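Local coordinates for methylated RNA-binding protein 1 (Saccharomyces cerevisiae S288c, PDB 4RCM) that reads N6-methyladenosine in RNA through its YTH domain and lowers the stability of PHO4 mRNA by binding its 3'-UTR, at residues I145-I148 against N149-T153; F65-T69 against S70-C74. One frame throughout, in Å; residues are numbered along the deposited sequence.

In the fold
Interactions 1 and 2 belong to the same YTH domain, with centres about 17 Å apart. Interaction 2 is the turn end of the hairpin formed by strands 61-67 and 72-79, in the middle of the mixed sheet; interaction 1 is the last part of helix 141-151, which packs on one side of that sheet. They meet where Phe151 CZ lies 4.1 Å from Phe73 CB. The RNA is much nearer interaction 2, whose nearest atom is about 5 Å from it, against about 16 Å for interaction 1. Residues 65-69 include Asn68, which probably binds the methylated nucleotide, as in related proteins, and Ser66 is hydrogen-bonded to Lys22, which binds it.

Interaction 1 of 2, residues I145-I148 against N149-T153; sequences ISII and NLFKT
Ile147 and Phe151, one helical turn apart, lie side by side and point the same way. From Phe151 CB, which is 3.4 Å from Ile148 O, the side chain runs to CG and then along one edge of the ring past Ile147. Ring atom CD2 comes within 3.4 Å of Ile147 O, which sits at the edge near the ring plane. One atom further on, CE2 meets the branch methyl Ile147 CG2 at 3.7 Å, in plane, so Ile147 touches a ring edge. With chi1 of Ile147 at -60°, CG1 lies beside the backbone N and the branch methyl CG2 is anti to it, which turns CG2 toward the ring. CZ, at the tip, continues to Phe73.

The same turn is tied by Phe151 N to Ile147 O at 3.0 Å, a fairly straight bond with 160° at the hydrogen; three more i to i+4 bonds, from Asn149, Leu150 and Lys152, continue the helical pattern. Ile145 and Asn149 run alongside each other, CG2 touching ND2. Lys152 passes over Ile148 at a slant, its CD 3.7 Å from Ile148 CG2, and a bend at chi3 (116°) leads on to NZ, which is bonded to Leu10 O. Thr153 OG1 donates to Asn149 O at 3.1 Å, in the carbonyl plane on a lone pair, and links Thr153 back to Asn149, four residues earlier.

Helix 141-151 lies with its apolar side on the mixed sheet. Ile147 and Ile148 rest on Phe64 of strand 61-67, Ile148 and Phe151 on Val76 of strand 72-79, and Leu150 and Phe151 on Ile112 of strand 102-112. Arg110 of this last strand binds the carbonyls of Phe151 and Thr153, holding the chain at residues 151-153.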
loop_
_atom_site.group_PDB
_atom_site.type_symbol
_atom_site.label_atom_id
_atom_site.label_comp_id
_atom_site.label_asym_id
_atom_site.label_seq_id
_atom_site.Cartn_x
_atom_site.Cartn_y
_atom_site.Cartn_z
ATOM N N ILE A 145 -5.186 11.260 0.799
ATOM C CA ILE A 145 -5.443 11.695 2.153
ATOM C C ILE A 145 -6.869 11.327 2.529
ATOM O O ILE A 145 -7.165 10.834 3.657
ATOM C CB ILE A 145 -5.239 13.240 2.314
ATOM C CG1 ILE A 145 -3.752 13.596 2.269
ATOM C CG2 ILE A 145 -5.865 13.729 3.592
ATOM C CD1 ILE A 145 -2.943 13.076 3.450
ATOM N N SER A 146 -7.793 11.581 1.628
ATOM C CA SER A 146 -9.206 11.247 1.951
ATOM C C SER A 146 -9.369 9.726 2.148
ATOM O O SER A 146 -10.129 9.294 3.010
ATOM C CB SER A 146 -10.159 11.782 0.879
ATOM O OG SER A 146 -9.995 11.070 -0.327
ATOM N N ILE A 147 -8.647 8.901 1.381
ATOM C CA ILE A 147 -8.708 7.455 1.597
ATOM C C ILE A 147 -8.059 7.049 2.953
ATOM O O ILE A 147 -8.601 6.218 3.678
ATOM C CB ILE A 147 -8.188 6.636 0.400
ATOM C CG1 ILE A 147 -9.024 6.924 -0.856
ATOM C CG2 ILE A 147 -8.367 5.138 0.672
ATOM C CD1 ILE A 147 -8.300 6.651 -2.158
ATOM N N ILE A 148 -6.922 7.646 3.313
ATOM C CA ILE A 148 -6.339 7.385 4.646
ATOM C C ILE A 148 -7.377 7.655 5.718
ATOM O O ILE A 148 -7.496 6.867 6.652
ATOM C CB ILE A 148 -5.077 8.228 4.931
ATOM C CG1 ILE A 148 -3.958 7.798 4.002
ATOM C CG2 ILE A 148 -4.619 8.067 6.363
ATOM C CD1 ILE A 148 -3.426 6.382 4.287
ATOM N N ASN A 149 -8.157 8.738 5.559
ATOM C CA ASN A 149 -9.109 9.133 6.602
ATOM C C ASN A 149 -10.244 8.145 6.759
ATOM O O ASN A 149 -10.759 7.928 7.889
ATOM C CB ASN A 149 -9.660 10.550 6.372
ATOM C CG ASN A 149 -8.650 11.641 6.707
ATOM O OD1 ASN A 149 -7.785 11.482 7.603
ATOM N ND2 ASN A 149 -8.713 12.734 5.967
ATOM N N LEU A 150 -10.623 7.512 5.651
ATOM C CA LEU A 150 -11.601 6.417 5.714
ATOM C C LEU A 150 -10.971 5.214 6.421
ATOM O O LEU A 150 -11.600 4.574 7.255
ATOM C CB LEU A 150 -12.105 6.080 4.301
ATOM C CG LEU A 150 -13.173 5.035 4.083
ATOM C CD1 LEU A 150 -14.549 5.494 4.592
ATOM C CD2 LEU A 150 -13.261 4.650 2.596
ATOM N N PHE A 151 -9.708 4.932 6.124
ATOM C CA PHE A 151 -9.020 3.800 6.758
ATOM C C PHE A 151 -8.892 4.001 8.293
ATOM O O PHE A 151 -8.898 3.009 9.044
ATOM C CB PHE A 151 -7.623 3.540 6.129
ATOM C CG PHE A 151 -7.622 2.547 4.974
ATOM C CD1 PHE A 151 -7.521 1.152 5.215
ATOM C CD2 PHE A 151 -7.669 2.974 3.659
ATOM C CE1 PHE A 151 -7.504 0.219 4.165
ATOM C CE2 PHE A 151 -7.675 2.052 2.596
ATOM C CZ PHE A 151 -7.573 0.668 2.850
ATOM N N LYS A 152 -8.738 5.264 8.727
ATOM C CA LYS A 152 -8.583 5.636 10.152
ATOM C C LYS A 152 -9.904 5.589 10.919
ATOM O O LYS A 152 -9.933 5.831 12.123
ATOM C CB LYS A 152 -7.968 7.069 10.303
ATOM C CG LYS A 152 -6.464 7.138 10.158
ATOM C CD LYS A 152 -5.957 8.530 9.791
ATOM C CE LYS A 152 -5.069 9.194 10.823
ATOM N NZ LYS A 152 -4.728 10.621 10.516
ATOM N N THR A 153 -11.023 5.362 10.247
ATOM C CA THR A 153 -12.292 5.415 10.959
ATOM C C THR A 153 -12.472 4.168 11.831
ATOM O O THR A 153 -12.362 3.042 11.346
ATOM C CB THR A 153 -13.473 5.537 10.016
ATOM O OG1 THR A 153 -13.293 6.688 9.190
ATOM C CG2 THR A 153 -14.806 5.676 10.819
#

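Interaction 2 of 2, residues F65-T69 against S70-C74; sequences FSINT and SGRFC
Ser66 and Phe73 face each other as an antiparallel non-hydrogen-bonded pair, the two short strands running at 149° to one another, with Cys74 N bonded to Phe65 O at 2.9 Å and Ile67 N to Arg72 O at the same length. Ser66 CB sits squarely over the Phe73 ring, 3.7 Å from its centroid and 5° off the normal, a CH-pi contact. OG, anti to the backbone N (chi1 -168°), lies over the same face toward the rim, 3.2 Å from Phe73 CE1. It also donates to Arg72 O from above the carbonyl plane, making that oxygen accept twice, and is bonded to Lys22 NZ. An alanine in place of Phe73 would probably leave Ser66 CB and OG without the ring face they lie on and open a gap beside Thr131. Toward helix 26-35, Ile67 CD1 reaches Cys74 SG at 3.9 Å and runs beside the aliphatic part of Arg72, whose NE forms a salt bridge with Asp111. In the turn, Ile67 O takes Ser70 OG at 3.1 Å, from above its plane, and a weak bond from Gly71 N. This is a beta hairpin of the YTH fold, its turn carrying Asn68, which probably contacts the methylated adenosine, as in relatives.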
loop_
_atom_site.group_PDB
_atom_site.type_symbol
_atom_site.label_atom_id
_atom_site.label_comp_id
_atom_site.label_asym_id
_atom_site.label_seq_id
_atom_site.Cartn_x
_atom_site.Cartn_y
_atom_site.Cartn_z
ATOM N N PHE A 65 -2.296 -1.301 -0.079
ATOM C CA PHE A 65 -2.329 -2.722 -0.463
ATOM C C PHE A 65 -3.689 -3.301 -0.840
ATOM O O PHE A 65 -4.646 -3.318 -0.054
ATOM C CB PHE A 65 -1.719 -3.539 0.617
ATOM C CG PHE A 65 -0.238 -3.602 0.520
ATOM C CD1 PHE A 65 0.561 -2.573 0.994
ATOM C CD2 PHE A 65 0.351 -4.709 -0.037
ATOM C CE1 PHE A 65 1.969 -2.670 0.899
ATOM C CE2 PHE A 65 1.729 -4.819 -0.104
ATOM C CZ PHE A 65 2.526 -3.787 0.327
ATOM N N SER A 66 -3.716 -3.884 -2.022
ATOM C CA SER A 66 -4.924 -4.495 -2.508
ATOM C C SER A 66 -4.601 -5.891 -3.088
ATOM O O SER A 66 -3.496 -6.118 -3.588
ATOM C CB SER A 66 -5.472 -3.573 -3.596
ATOM O OG SER A 66 -6.790 -3.934 -3.934
ATOM N N ILE A 67 -5.556 -6.816 -3.017
ATOM C CA ILE A 67 -5.400 -8.172 -3.631
ATOM C C ILE A 67 -6.240 -8.254 -4.928
ATOM O O ILE A 67 -7.496 -8.027 -4.915
ATOM C CB ILE A 67 -5.815 -9.301 -2.633
ATOM C CG1 ILE A 67 -4.913 -9.216 -1.375
ATOM C CG2 ILE A 67 -5.700 -10.681 -3.270
ATOM C CD1 ILE A 67 -5.600 -9.783 -0.142
ATOM N N ASN A 68 -5.573 -8.594 -6.015
ATOM C CA ASN A 68 -6.237 -8.766 -7.303
ATOM C C ASN A 68 -7.385 -9.778 -7.228
ATOM O O ASN A 68 -7.385 -10.712 -6.379
ATOM C CB ASN A 68 -5.247 -9.163 -8.409
ATOM C CG ASN A 68 -5.762 -8.808 -9.795
ATOM O OD1 ASN A 68 -6.263 -7.699 -10.009
ATOM N ND2 ASN A 68 -5.640 -9.737 -10.747
ATOM N N THR A 69 -8.405 -9.532 -8.072
ATOM C CA THR A 69 -9.583 -10.358 -8.236
ATOM C C THR A 69 -10.552 -10.319 -7.081
ATOM O O THR A 69 -11.725 -10.106 -7.315
ATOM C CB THR A 69 -9.224 -11.824 -8.555
ATOM O OG1 THR A 69 -8.463 -11.872 -9.763
ATOM C CG2 THR A 69 -10.479 -12.630 -8.722
ATOM N N SER A 70 -10.104 -10.569 -5.847
ATOM C CA SER A 70 -10.965 -10.308 -4.680
ATOM C C SER A 70 -11.267 -8.798 -4.590
ATOM O O SER A 70 -12.315 -8.406 -4.170
ATOM C CB SER A 70 -10.309 -10.749 -3.360
ATOM O OG SER A 70 -9.040 -10.085 -3.187
ATOM N N GLY A 71 -10.281 -7.981 -4.950
ATOM C CA GLY A 71 -10.354 -6.539 -4.771
ATOM C C GLY A 71 -10.379 -6.162 -3.313
ATOM O O GLY A 71 -10.931 -5.125 -2.943
ATOM N N ARG A 72 -9.796 -7.003 -2.463
ATOM C CA ARG A 72 -9.705 -6.683 -1.065
ATOM C C ARG A 72 -8.685 -5.563 -0.866
ATOM O O ARG A 72 -7.538 -5.695 -1.300
ATOM C CB ARG A 72 -9.325 -7.938 -0.320
ATOM C CG ARG A 72 -9.953 -8.070 1.041
ATOM C CD ARG A 72 -9.211 -9.167 1.791
ATOM N NE ARG A 72 -9.169 -8.949 3.218
ATOM C CZ ARG A 72 -9.024 -9.937 4.082
ATOM N NH1 ARG A 72 -9.014 -9.697 5.376
ATOM N NH2 ARG A 72 -8.878 -11.180 3.636
ATOM N N PHE A 73 -9.085 -4.449 -0.264
ATOM C CA PHE A 73 -8.114 -3.397 0.099
ATOM C C PHE A 73 -7.864 -3.671 1.544
ATOM O O PHE A 73 -8.788 -3.545 2.325
ATOM C CB PHE A 73 -8.633 -1.954 -0.148
ATOM C CG PHE A 73 -8.344 -1.438 -1.567
ATOM C CD1 PHE A 73 -9.063 -1.927 -2.663
ATOM C CD2 PHE A 73 -7.334 -0.484 -1.802
ATOM C CE1 PHE A 73 -8.772 -1.473 -3.961
ATOM C CE2 PHE A 73 -7.061 -0.024 -3.091
ATOM C CZ PHE A 73 -7.772 -0.526 -4.169
ATOM N N CYS A 74 -6.650 -4.108 1.900
ATOM C CA CYS A 74 -6.441 -4.621 3.261
ATOM C C CYS A 74 -5.466 -3.864 4.250
ATOM O O CYS A 74 -5.282 -4.291 5.389
ATOM C CB CYS A 74 -6.151 -6.099 3.219
ATOM S SG CYS A 74 -4.966 -6.619 2.021
#